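Local coordinates for probable oxidoreductase (Pseudomonas aeruginosa, PDB 4B7C), which probably catalyses an NADP-dependent oxidation or reduction as a medium-chain dehydrogenase/reductase, although its natural substrate is not established, at residues 52-55 with 56-59; 124-127 with 128-132; 133-136 with 137-140; 248-251 with 252-255; 314-317 with 318-322. All blocks are in the same frame, centred on the assembly; numbering follows the deposited sequence.

Contact 1: 52-55 with 56-59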
loop_
_atom_site.group_PDB
_atom_site.type_symbol
_atom_site.label_atom_id
_atom_site.label_comp_id
_atom_site.label_asym_id
_atom_site.label_seq_id
_atom_site.Cartn_x
_atom_site.Cartn_y
_atom_site.Cartn_z
ATOM N N PRO B 52 14.100 -18.501 0.172
ATOM C CA PRO B 52 13.383 -18.254 -1.099
ATOM C C PRO B 52 13.864 -17.005 -1.830
ATOM O O PRO B 52 13.821 -16.963 -3.068
ATOM C CB PRO B 52 11.924 -18.087 -0.650
ATOM C CG PRO B 52 11.837 -18.855 0.626
ATOM C CD PRO B 52 13.162 -18.631 1.299
ATOM N N ALA B 53 14.307 -15.997 -1.072
ATOM C CA ALA B 53 14.855 -14.762 -1.658
ATOM C C ALA B 53 16.005 -15.036 -2.621
ATOM O O ALA B 53 16.299 -14.215 -3.495
ATOM C CB ALA B 53 15.289 -13.785 -0.572
ATOM N N MET B 54 16.641 -16.195 -2.474
ATOM C CA MET B 54 17.730 -16.605 -3.383
ATOM C C MET B 54 17.301 -16.645 -4.854
ATOM O O MET B 54 18.093 -16.386 -5.769
ATOM C CB MET B 54 18.266 -17.983 -3.004
ATOM C CG MET B 54 19.229 -17.955 -1.840
ATOM S SD MET B 54 19.709 -19.570 -1.275
ATOM C CE MET B 54 21.401 -19.344 -0.711
ATOM N N ARG B 55 16.033 -16.959 -5.070
ATOM C CA ARG B 55 15.474 -16.974 -6.427
ATOM C C ARG B 55 15.514 -15.564 -7.067
ATOM O O ARG B 55 15.932 -15.377 -8.231
ATOM C CB ARG B 55 14.068 -17.591 -6.381
ATOM C CG ARG B 55 13.594 -18.198 -7.707
ATOM C CD ARG B 55 14.568 -18.941 -8.547
ATOM N NE ARG B 55 14.146 -18.948 -9.945
ATOM C CZ ARG B 55 14.392 -18.012 -10.864
ATOM N NH1 ARG B 55 15.093 -16.920 -10.584
ATOM N NH2 ARG B 55 13.918 -18.186 -12.098
ATOM N N GLY B 56 15.157 -14.557 -6.278
ATOM C CA GLY B 56 15.234 -13.173 -6.731
ATOM C C GLY B 56 16.660 -12.734 -6.997
ATOM O O GLY B 56 16.928 -11.980 -7.940
ATOM N N TRP B 57 17.585 -13.181 -6.152
ATOM C CA TRP B 57 19.004 -12.788 -6.279
ATOM C C TRP B 57 19.617 -13.307 -7.541
ATOM O O TRP B 57 20.618 -12.759 -8.024
ATOM C CB TRP B 57 19.835 -13.289 -5.102
ATOM C CG TRP B 57 19.336 -12.854 -3.759
ATOM C CD1 TRP B 57 18.519 -11.770 -3.465
ATOM C CD2 TRP B 57 19.652 -13.456 -2.457
ATOM N NE1 TRP B 57 18.285 -11.693 -2.123
ATOM C CE2 TRP B 57 18.935 -12.670 -1.460
ATOM C CE3 TRP B 57 20.409 -14.536 -2.041
ATOM C CZ2 TRP B 57 18.987 -12.972 -0.106
ATOM C CZ3 TRP B 57 20.460 -14.838 -0.677
ATOM C CH2 TRP B 57 19.761 -14.080 0.269
ATOM N N MET B 58 19.038 -14.386 -8.061
ATOM C CA MET B 58 19.510 -14.985 -9.308
ATOM C C MET B 58 18.982 -14.282 -10.565
ATOM O O MET B 58 19.581 -14.383 -11.640
ATOM C CB MET B 58 19.117 -16.464 -9.363
ATOM C CG MET B 58 19.974 -17.347 -8.472
ATOM S SD MET B 58 19.497 -19.103 -8.581
ATOM C CE MET B 58 18.125 -19.172 -7.441
ATOM N N ASN B 59 17.845 -13.609 -10.425
ATOM C CA ASN B 59 17.218 -12.890 -11.538
ATOM C C ASN B 59 17.899 -11.563 -11.863
ATOM O O ASN B 59 18.347 -10.846 -10.958
ATOM C CB ASN B 59 15.728 -12.647 -11.228
ATOM C CG ASN B 59 14.877 -13.881 -11.404
ATOM O OD1 ASN B 59 15.244 -14.823 -12.100
ATOM N ND2 ASN B 59 13.718 -13.877 -10.779
#

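Contact 2: 124-127 with 128-132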
loop_
_atom_site.group_PDB
_atom_site.type_symbol
_atom_site.label_atom_id
_atom_site.label_comp_id
_atom_site.label_asym_id
_atom_site.label_seq_id
_atom_site.Cartn_x
_atom_site.Cartn_y
_atom_site.Cartn_z
ATOM N N PRO B 124 23.169 -22.957 14.172
ATOM C CA PRO B 124 22.204 -22.802 13.100
ATOM C C PRO B 124 21.040 -21.892 13.446
ATOM O O PRO B 124 20.427 -21.335 12.543
ATOM C CB PRO B 124 21.673 -24.222 12.891
ATOM C CG PRO B 124 22.716 -25.113 13.440
ATOM C CD PRO B 124 23.267 -24.363 14.610
ATOM N N ARG B 125 20.760 -21.725 14.737
ATOM C CA ARG B 125 19.679 -20.857 15.180
ATOM C C ARG B 125 19.957 -19.368 14.893
ATOM O O ARG B 125 19.040 -18.549 14.817
ATOM C CB ARG B 125 19.368 -21.054 16.663
ATOM C CG ARG B 125 18.107 -20.304 17.076
ATOM C CD ARG B 125 17.220 -21.089 18.016
ATOM N NE ARG B 125 16.983 -22.458 17.570
ATOM C CZ ARG B 125 16.889 -23.513 18.376
ATOM N NH1 ARG B 125 17.028 -23.394 19.695
ATOM N NH2 ARG B 125 16.669 -24.707 17.852
ATOM N N TYR B 126 21.229 -19.036 14.727
ATOM C CA TYR B 126 21.622 -17.685 14.320
ATOM C C TYR B 126 21.353 -17.439 12.826
ATOM O O TYR B 126 21.687 -16.384 12.294
ATOM C CB TYR B 126 23.095 -17.421 14.647
ATOM C CG TYR B 126 23.303 -17.209 16.127
ATOM C CD1 TYR B 126 22.869 -16.047 16.742
ATOM C CD2 TYR B 126 23.920 -18.173 16.899
ATOM C CE1 TYR B 126 23.047 -15.845 18.102
ATOM C CE2 TYR B 126 24.111 -17.981 18.249
ATOM C CZ TYR B 126 23.664 -16.826 18.862
ATOM O OH TYR B 126 23.891 -16.656 20.212
ATOM N N LEU B 127 20.763 -18.434 12.166
ATOM C CA LEU B 127 20.258 -18.278 10.796
ATOM C C LEU B 127 18.744 -18.324 10.749
ATOM O O LEU B 127 18.161 -18.189 9.678
ATOM C CB LEU B 127 20.809 -19.372 9.891
ATOM C CG LEU B 127 22.301 -19.346 9.677
ATOM C CD1 LEU B 127 22.666 -20.532 8.787
ATOM C CD2 LEU B 127 22.704 -18.021 9.061
ATOM N N SER B 128 18.111 -18.559 11.894
ATOM C CA SER B 128 16.664 -18.694 11.952
ATOM C C SER B 128 16.075 -17.650 12.886
ATOM O O SER B 128 16.105 -16.461 12.572
ATOM C CB SER B 128 16.229 -20.122 12.329
ATOM O OG SER B 128 16.716 -20.497 13.594
ATOM N N ALA B 129 15.565 -18.077 14.038
ATOM C CA ALA B 129 14.906 -17.159 14.974
ATOM C C ALA B 129 15.843 -16.048 15.462
ATOM O O ALA B 129 15.406 -14.904 15.693
ATOM C CB ALA B 129 14.330 -17.931 16.148
ATOM N N LEU B 130 17.131 -16.374 15.589
ATOM C CA LEU B 130 18.147 -15.387 16.005
ATOM C C LEU B 130 18.971 -14.907 14.809
ATOM O O LEU B 130 20.075 -14.367 14.954
ATOM C CB LEU B 130 19.075 -15.973 17.085
ATOM C CG LEU B 130 18.387 -16.222 18.434
ATOM C CD1 LEU B 130 19.302 -17.013 19.398
ATOM C CD2 LEU B 130 17.878 -14.947 19.088
ATOM N N GLY B 131 18.431 -15.132 13.614
ATOM C CA GLY B 131 19.016 -14.665 12.369
ATOM C C GLY B 131 18.065 -13.758 11.586
ATOM O O GLY B 131 17.143 -13.165 12.140
ATOM N N MET B 132 18.286 -13.669 10.282
ATOM C CA MET B 132 17.561 -12.728 9.433
ATOM C C MET B 132 16.082 -13.064 9.286
ATOM O O MET B 132 15.262 -12.172 9.153
ATOM C CB MET B 132 18.224 -12.588 8.054
ATOM C CG MET B 132 19.548 -11.815 8.070
ATOM S SD MET B 132 19.534 -10.223 8.917
ATOM C CE MET B 132 20.019 -10.679 10.580
#

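Contact 3: 133-136 with 137-140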
loop_
_atom_site.group_PDB
_atom_site.type_symbol
_atom_site.label_atom_id
_atom_site.label_comp_id
_atom_site.label_asym_id
_atom_site.label_seq_id
_atom_site.Cartn_x
_atom_site.Cartn_y
_atom_site.Cartn_z
ATOM N N THR B 133 15.720 -14.342 9.284
ATOM C CA THR B 133 14.299 -14.707 9.187
ATOM C C THR B 133 13.555 -14.272 10.439
ATOM O O THR B 133 12.477 -13.679 10.371
ATOM C CB THR B 133 14.084 -16.211 8.933
ATOM O OG1 THR B 133 14.724 -16.962 9.953
ATOM C CG2 THR B 133 14.641 -16.613 7.569
ATOM N N GLY B 134 14.152 -14.552 11.591
ATOM C CA GLY B 134 13.571 -14.181 12.885
ATOM C C GLY B 134 13.485 -12.674 13.083
ATOM O O GLY B 134 12.476 -12.154 13.560
ATOM N N MET B 135 14.545 -11.969 12.703
ATOM C CA MET B 135 14.555 -10.499 12.795
ATOM C C MET B 135 13.619 -9.852 11.757
ATOM O O MET B 135 13.061 -8.794 11.998
ATOM C CB MET B 135 15.965 -9.943 12.658
ATOM C CG MET B 135 16.873 -10.212 13.860
ATOM S SD MET B 135 16.222 -9.663 15.444
ATOM C CE MET B 135 15.128 -10.992 15.976
ATOM N N THR B 136 13.444 -10.496 10.609
ATOM C CA THR B 136 12.440 -10.041 9.635
ATOM C C THR B 136 11.055 -10.073 10.295
ATOM O O THR B 136 10.321 -9.096 10.271
ATOM C CB THR B 136 12.429 -10.898 8.359
ATOM O OG1 THR B 136 13.667 -10.734 7.682
ATOM C CG2 THR B 136 11.259 -10.491 7.390
ATOM N N ALA B 137 10.723 -11.211 10.903
ATOM C CA ALA B 137 9.443 -11.381 11.598
ATOM C C ALA B 137 9.284 -10.326 12.670
ATOM O O ALA B 137 8.249 -9.673 12.777
ATOM C CB ALA B 137 9.334 -12.787 12.215
ATOM N N TYR B 138 10.321 -10.182 13.480
ATOM C CA TYR B 138 10.306 -9.285 14.629
ATOM C C TYR B 138 10.051 -7.834 14.217
ATOM O O TYR B 138 9.105 -7.195 14.698
ATOM C CB TYR B 138 11.650 -9.385 15.357
ATOM C CG TYR B 138 11.736 -8.612 16.640
ATOM C CD1 TYR B 138 11.364 -9.195 17.852
ATOM C CD2 TYR B 138 12.232 -7.309 16.662
ATOM C CE1 TYR B 138 11.454 -8.489 19.034
ATOM C CE2 TYR B 138 12.329 -6.597 17.848
ATOM C CZ TYR B 138 11.937 -7.193 19.029
ATOM O OH TYR B 138 12.041 -6.502 20.210
ATOM N N PHE B 139 10.882 -7.322 13.320
ATOM C CA PHE B 139 10.777 -5.909 12.941
ATOM C C PHE B 139 9.590 -5.628 12.012
ATOM O O PHE B 139 8.899 -4.633 12.179
ATOM C CB PHE B 139 12.099 -5.382 12.376
ATOM C CG PHE B 139 13.166 -5.259 13.419
ATOM C CD1 PHE B 139 13.056 -4.314 14.416
ATOM C CD2 PHE B 139 14.247 -6.119 13.432
ATOM C CE1 PHE B 139 14.015 -4.219 15.410
ATOM C CE2 PHE B 139 15.207 -6.037 14.428
ATOM C CZ PHE B 139 15.092 -5.087 15.415
ATOM N N ALA B 140 9.343 -6.517 11.068
ATOM C CA ALA B 140 8.212 -6.355 10.141
ATOM C C ALA B 140 6.887 -6.336 10.894
ATOM O O ALA B 140 6.068 -5.433 10.710
ATOM C CB ALA B 140 8.226 -7.436 9.085
#

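Contact 4: 248-251 with 252-255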
loop_
_atom_site.group_PDB
_atom_site.type_symbol
_atom_site.label_atom_id
_atom_site.label_comp_id
_atom_site.label_asym_id
_atom_site.label_seq_id
_atom_site.Cartn_x
_atom_site.Cartn_y
_atom_site.Cartn_z
ATOM N N GLY B 248 7.832 -10.473 1.360
ATOM C CA GLY B 248 8.245 -11.226 0.190
ATOM C C GLY B 248 7.054 -11.687 -0.634
ATOM O O GLY B 248 5.906 -11.403 -0.277
ATOM N N ALA B 249 7.341 -12.398 -1.723
ATOM C CA ALA B 249 6.317 -12.995 -2.603
ATOM C C ALA B 249 6.773 -14.331 -3.234
ATOM O O ALA B 249 7.104 -14.421 -4.430
ATOM C CB ALA B 249 5.912 -11.999 -3.684
ATOM N N ILE B 250 6.727 -15.387 -2.433
ATOM C CA ILE B 250 7.291 -16.688 -2.825
ATOM C C ILE B 250 6.541 -17.317 -4.002
ATOM O O ILE B 250 7.141 -17.975 -4.856
ATOM C CB ILE B 250 7.223 -17.707 -1.653
ATOM C CG1 ILE B 250 8.153 -17.321 -0.502
ATOM C CG2 ILE B 250 7.622 -19.104 -2.117
ATOM C CD1 ILE B 250 7.809 -17.951 0.834
ATOM N N SER B 251 5.227 -17.112 -4.029
ATOM C CA SER B 251 4.354 -17.672 -5.065
ATOM C C SER B 251 4.640 -17.073 -6.443
ATOM O O SER B 251 4.107 -17.545 -7.447
ATOM C CB SER B 251 2.888 -17.467 -4.678
ATOM O OG SER B 251 2.550 -16.095 -4.707
ATOM N N GLN B 252 5.462 -16.022 -6.462
ATOM C CA GLN B 252 5.928 -15.321 -7.652
ATOM C C GLN B 252 7.357 -15.665 -8.075
ATOM O O GLN B 252 7.741 -15.319 -9.186
ATOM C CB GLN B 252 5.827 -13.808 -7.375
ATOM C CG GLN B 252 4.428 -13.413 -6.927
ATOM C CD GLN B 252 3.350 -13.787 -7.937
ATOM O OE1 GLN B 252 3.522 -13.605 -9.142
ATOM N NE2 GLN B 252 2.240 -14.332 -7.446
ATOM N N TYR B 253 8.143 -16.338 -7.229
ATOM C CA TYR B 253 9.612 -16.389 -7.482
ATOM C C TYR B 253 9.964 -17.197 -8.753
ATOM O O TYR B 253 10.730 -16.732 -9.623
ATOM C CB TYR B 253 10.447 -16.896 -6.274
ATOM C CG TYR B 253 10.830 -15.832 -5.235
ATOM C CD1 TYR B 253 11.555 -14.701 -5.594
ATOM C CD2 TYR B 253 10.476 -15.971 -3.890
ATOM C CE1 TYR B 253 11.891 -13.730 -4.659
ATOM C CE2 TYR B 253 10.804 -15.004 -2.948
ATOM C CZ TYR B 253 11.512 -13.887 -3.337
ATOM O OH TYR B 253 11.824 -12.925 -2.401
ATOM N N ASN B 254 9.393 -18.394 -8.860
ATOM C CA ASN B 254 9.665 -19.291 -9.987
ATOM C C ASN B 254 8.601 -19.205 -11.075
ATOM O O ASN B 254 8.524 -20.071 -11.953
ATOM C CB ASN B 254 9.771 -20.734 -9.492
ATOM C CG ASN B 254 10.991 -20.960 -8.629
ATOM O OD1 ASN B 254 12.125 -20.897 -9.106
ATOM N ND2 ASN B 254 10.764 -21.229 -7.352
ATOM N N ASN B 255 7.794 -18.149 -11.029
ATOM C CA ASN B 255 6.685 -18.008 -11.973
ATOM C C ASN B 255 7.203 -17.414 -13.274
ATOM O O ASN B 255 8.009 -16.478 -13.261
ATOM C CB ASN B 255 5.538 -17.164 -11.399
ATOM C CG ASN B 255 4.182 -17.619 -11.885
ATOM O OD1 ASN B 255 3.275 -17.816 -11.086
ATOM N ND2 ASN B 255 4.037 -17.790 -13.197
#

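Contact 5: 314-317 with 318-322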
loop_
_atom_site.group_PDB
_atom_site.type_symbol
_atom_site.label_atom_id
_atom_site.label_comp_id
_atom_site.label_asym_id
_atom_site.label_seq_id
_atom_site.Cartn_x
_atom_site.Cartn_y
_atom_site.Cartn_z
ATOM N N GLU B 314 28.091 -29.652 -1.304
ATOM C CA GLU B 314 27.908 -30.226 -2.642
ATOM C C GLU B 314 26.425 -30.472 -3.002
ATOM O O GLU B 314 26.077 -30.506 -4.170
ATOM C CB GLU B 314 28.772 -31.509 -2.824
ATOM C CG GLU B 314 28.347 -32.731 -1.995
ATOM C CD GLU B 314 28.809 -32.693 -0.540
ATOM O OE1 GLU B 314 29.468 -31.711 -0.118
ATOM O OE2 GLU B 314 28.500 -33.660 0.197
ATOM N N THR B 315 25.569 -30.641 -1.995
ATOM C CA THR B 315 24.134 -30.870 -2.212
ATOM C C THR B 315 23.322 -29.593 -2.485
ATOM O O THR B 315 22.113 -29.665 -2.718
ATOM C CB THR B 315 23.467 -31.575 -1.014
ATOM O OG1 THR B 315 23.350 -30.664 0.091
ATOM C CG2 THR B 315 24.261 -32.831 -0.604
ATOM N N PHE B 316 23.996 -28.448 -2.493
ATOM C CA PHE B 316 23.326 -27.138 -2.590
ATOM C C PHE B 316 22.213 -27.014 -3.671
ATOM O O PHE B 316 21.075 -26.667 -3.341
ATOM C CB PHE B 316 24.360 -26.011 -2.751
ATOM C CG PHE B 316 23.750 -24.684 -3.102
ATOM C CD1 PHE B 316 23.006 -23.991 -2.176
ATOM C CD2 PHE B 316 23.856 -24.173 -4.389
ATOM C CE1 PHE B 316 22.400 -22.797 -2.511
ATOM C CE2 PHE B 316 23.254 -22.972 -4.742
ATOM C CZ PHE B 316 22.520 -22.279 -3.791
ATOM N N PRO B 317 22.531 -27.285 -4.951
ATOM C CA PRO B 317 21.496 -27.158 -6.006
ATOM C C PRO B 317 20.236 -27.951 -5.743
ATOM O O PRO B 317 19.148 -27.449 -6.011
ATOM C CB PRO B 317 22.195 -27.697 -7.268
ATOM C CG PRO B 317 23.641 -27.524 -6.993
ATOM C CD PRO B 317 23.795 -27.783 -5.514
ATOM N N GLU B 318 20.377 -29.194 -5.277
ATOM C CA GLU B 318 19.202 -30.036 -5.015
ATOM C C GLU B 318 18.485 -29.533 -3.789
ATOM O O GLU B 318 17.261 -29.444 -3.792
ATOM C CB GLU B 318 19.528 -31.528 -4.828
ATOM C CG GLU B 318 20.547 -31.938 -3.797
ATOM C CD GLU B 318 21.919 -32.204 -4.387
ATOM O OE1 GLU B 318 22.411 -31.263 -5.028
ATOM O OE2 GLU B 318 22.515 -33.317 -4.220
ATOM N N THR B 319 19.259 -29.260 -2.738
ATOM C CA THR B 319 18.699 -28.829 -1.461
ATOM C C THR B 319 17.926 -27.535 -1.623
ATOM O O THR B 319 16.876 -27.362 -1.023
ATOM C CB THR B 319 19.790 -28.662 -0.382
ATOM O OG1 THR B 319 20.536 -29.883 -0.242
ATOM C CG2 THR B 319 19.151 -28.283 0.945
ATOM N N LEU B 320 18.430 -26.656 -2.476
ATOM C CA LEU B 320 17.730 -25.410 -2.809
ATOM C C LEU B 320 16.308 -25.617 -3.360
ATOM O O LEU B 320 15.404 -24.843 -3.044
ATOM C CB LEU B 320 18.551 -24.582 -3.808
ATOM C CG LEU B 320 18.035 -23.147 -4.049
ATOM C CD1 LEU B 320 17.895 -22.358 -2.751
ATOM C CD2 LEU B 320 18.884 -22.355 -5.032
ATOM N N LEU B 321 16.126 -26.647 -4.189
ATOM C CA LEU B 321 14.808 -26.980 -4.767
ATOM C C LEU B 321 13.789 -27.375 -3.720
ATOM O O LEU B 321 12.600 -27.082 -3.873
ATOM C CB LEU B 321 14.917 -28.104 -5.792
ATOM C CG LEU B 321 15.690 -27.664 -7.040
ATOM C CD1 LEU B 321 15.635 -28.699 -8.149
ATOM C CD2 LEU B 321 15.211 -26.315 -7.563
ATOM N N LYS B 322 14.265 -27.994 -2.640
ATOM C CA LYS B 322 13.414 -28.410 -1.526
ATOM C C LYS B 322 12.681 -27.229 -0.911
ATOM O O LYS B 322 11.630 -27.381 -0.276
ATOM C CB LYS B 322 14.276 -29.115 -0.468
ATOM C CG LYS B 322 13.551 -29.625 0.764
ATOM C CD LYS B 322 14.506 -30.339 1.723
ATOM C CE LYS B 322 13.782 -31.025 2.872
ATOM N NZ LYS B 322 14.776 -31.552 3.861
#

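Contact 1: 52-55 with 56-59
Trp57 lies back over Ala53 and Met54, three to four residues earlier along the short helix 53-58 of the GroES-like N-terminal domain. The tight part lies under the indole and combines a backbone carbonyl with apolar side chains. One ring face is laid over the carbonyl oxygen of Ala53, which stands 3.2 Å from the Trp57 ring plane, displaced toward the rim, while the benzo end of the ring rests on side chains: Trp57 CZ2 meets Ala53 CB at 3.8 Å and Trp57 CZ3 meets Met54 CG at 3.5 Å. A chi1 of -56° sets Trp57 CG anti to its own carbonyl carbon and turns the indole back along the helix. The same Ala53 oxygen accepts the helical bond from Trp57 N at 3.1 Å. Arg75 adds a cation-pi contact to the indole. Farther along, Met58 bends at chi3 so that its methyl CE comes to 3.7 Å from Arg55 CD, the two chains crossing at about a right angle; Leu320 of helix 316-321 touches both Met54 and Met58.

The last turn is looser. Met58 N makes only weak bonds to Met54 O and Arg55 O; Asn59 N is weakly bound to Arg55 O but also bonds to Gly56 O. Here, where Asn59 is partly exposed, polar side chains take over. Arg55 NH2 bonds to Gly19 O, and NE weakly to Asn254 OD1. Arg55 NH1 donates to Asn59 OD1 at 2.6 Å: OD1 lies near the guanidinium plane, whereas NH1 stands 51° out of the Asn59 carbonyl plane.

Contact 2: 124-127 with 128-132
Arg125 O takes two backbone hydrogen bonds, from Ser128 N and Leu130 N, as the 3-10 segment 124-127 gives way to a type I beta turn from Ser128 to Gly131. The donors come from different directions: Leu130 N, at 3.0 Å from Arg125 O, approaches nearly along the C=O axis, whereas Ser128 N, at 3.1 Å from Arg125 O, stands far above the carbonyl plane, 74° out of it. The turn is closed by Gly131 N bonding to Ser128 O, and Gly131, the N-cap residue of helix 132-145, runs its CA to 3.2 Å from Tyr126 O.

Among the side chains, Tyr126 and Leu130 form the apolar part, with Tyr126 CD1 3.8 Å from Leu130 CB and the two groups crossing at a slant. The ring is fixed at its far end, where Tyr126 OH is hydrogen-bonded to Asp117 O, and Leu130 is covered by Met294 and Leu298 of helix 287-299. Ser128 OG, held by chi1 of 61° between its backbone N and carbonyl carbon, lies 3.3 Å from Arg125 O and beside Arg125 CG. Both polar ends then converge on one outside carboxylate: Arg125 NH2 forms a salt bridge with Glu307 OE1, and Ser128 OG is hydrogen-bonded to Glu307 OE2.

A buried reversal of the chain is thus held by a carbonyl oxygen that accepts two backbone hydrogen bonds, while the shared Glu307 probably has its charge balanced by Arg125 and ties the turn to strand 307-311.

Contact 3: 133-136 with 137-140
Helix 132-145 carries this contact through its early turns, where Met135 reaches along the helix to the aromatic pair Tyr138 and Phe139. The sulfur-bearing chain bends at chi2 and chi3, which brings its end round to both rings. Met135 CE lies 3.9 Å from Tyr138 CB, the two side chains running alongside each other in the same direction, while Met135 SD is 3.9 Å from Phe139 CE2, with the two side chains inclined to one another. Both are Met-aromatic contacts of oblique geometry: Met135 SD is 5.3 Å from the Tyr138 ring centroid and 5.1 Å from that of Phe139. The two rings also meet each other, Tyr138 CD2 standing 3.6 Å above the Phe139 ring plane, over its centre.

Four regular i to i+4 bonds support the cluster. The straightest, from Phe139 N to Met135 O, spans 2.9 Å with an N-H...O angle of 172°. With chi1 at -174°, Tyr138 CG is anti to its backbone N and the ring extends outward, its hydroxyl hydrogen-bonded to Glu293; Phe139 stacks with Tyr283. Met294 of helix 287-299 touches both Met135 and Tyr138.

On the face toward helix 161-172, Ala137 packs on Val165 and Ala166. Helix 132-145 thus touches helices 161-172 and 287-299 as it leads into strand 152-155 of the Rossmann sheet, consistent with the medium-chain dehydrogenase/reductase fold.

Contact 4: 248-251 with 252-255
Ala249 and Gln252 meet through both backbone and side chain, in the loop that follows strand 242-246 of the Rossmann sheet. Two backbone hydrogen bonds fold the chain: Gln252 N to Ala249 O and Tyr253 N to Ile250 O, each 3.1 Å. The donors stand above the carbonyl planes of their acceptors, by 51° and 66° respectively; the second bond is nearly straight at the hydrogen. A type I beta turn from Gln252 to Asn255 follows.

A side-chain hydrogen bond adds to these. Gln252 doubles back at chi2, and its NE2 reaches Ser251 OG at 3.3 Å, with Ser251 OG 27° out of the Gln252 amide plane. Both ends are fixed from outside, Ser251 OG by Val226 O and Gln252 OE1 by the backbone N of Arg260.

Apolar contact is modest. Ala249 CB touches Gln252 CG at 3.8 Å, and Leu266 of the second subunit packs on Ala249.

The Tyr253 ring instead meets backbone. Ala249 O lies 3.7 Å above one face of the Tyr253 ring, offset toward the rim, and Tyr253 CD2 comes to 3.4 Å from Ile250 CA.

The chemistry is mainly that of a polar surface turn, whose tyrosine packs against Ala53 and Arg55 of helix 53-58, so the turn meets the N-terminal domain.

Contact 5: 314-317 with 318-322
Glu318 curls back over Thr315 where the 3-10 segment 314-315 runs into helix 316-321, the crossover helix of the beta-alpha-beta unit between strands 307-311 and 331-335. Its CB is 3.8 Å from Thr315 O. From there a chi1 of 54° puts Glu318 CG between the backbone N and the carbonyl carbon, only 3.0 Å from the same Thr315 O, and a bend at chi2 lays the carboxylate across Thr315, the chains crossing at about a right angle. Glu318 CD is likewise 3.0 Å from Thr315 O, and OE2 lies 3.6 Å from Thr315 CA. Glu318 OE1 ends 2.8 Å from Thr315 O, two acceptors without a bond between them; its salt bridge goes to Arg23. Glu318 also touches a crystal neighbour, so this pose may owe something to the lattice.

Thr315 O spends its bonding on Thr319: Thr319 N lies 2.9 Å from Thr315 O, nearly straight on, and Thr319 OG1 donates as well, from 67° above the carbonyl plane. On another side of the helix, Phe316 CZ touches Leu320 CD2 at 3.8 Å, the two chains side by side.

Two donors from one threonine thus grip a carbonyl at the helix start, and Arg23 probably offsets the charge that Glu318 brings against that oxygen.

Overall arrangement
Contacts 2 and 3 are the buried ones and adjoin: Gly134 N probably bonds to Ser128 O, tying the turn to the helix that follows it. Contact 4 is at the surface, while contacts 1 and 5 are partly buried. Contacts 1, 3 and 5 lie along helices, 2 and 4 in loops. Contact 1 bridges two neighbours, meeting Asn254 and Tyr253 of contact 4 and Phe316 and Leu320 of contact 5; contacts 4 and 5 do not touch. Chemistry follows place: methionine and aromatic groups dominate contact 3, an indole over a backbone oxygen contact 1, a threonine-gripped carbonyl contact 5, a carboxylate-anchored polar cluster borders contact 2, and contact 4 relies mostly on turn bonds.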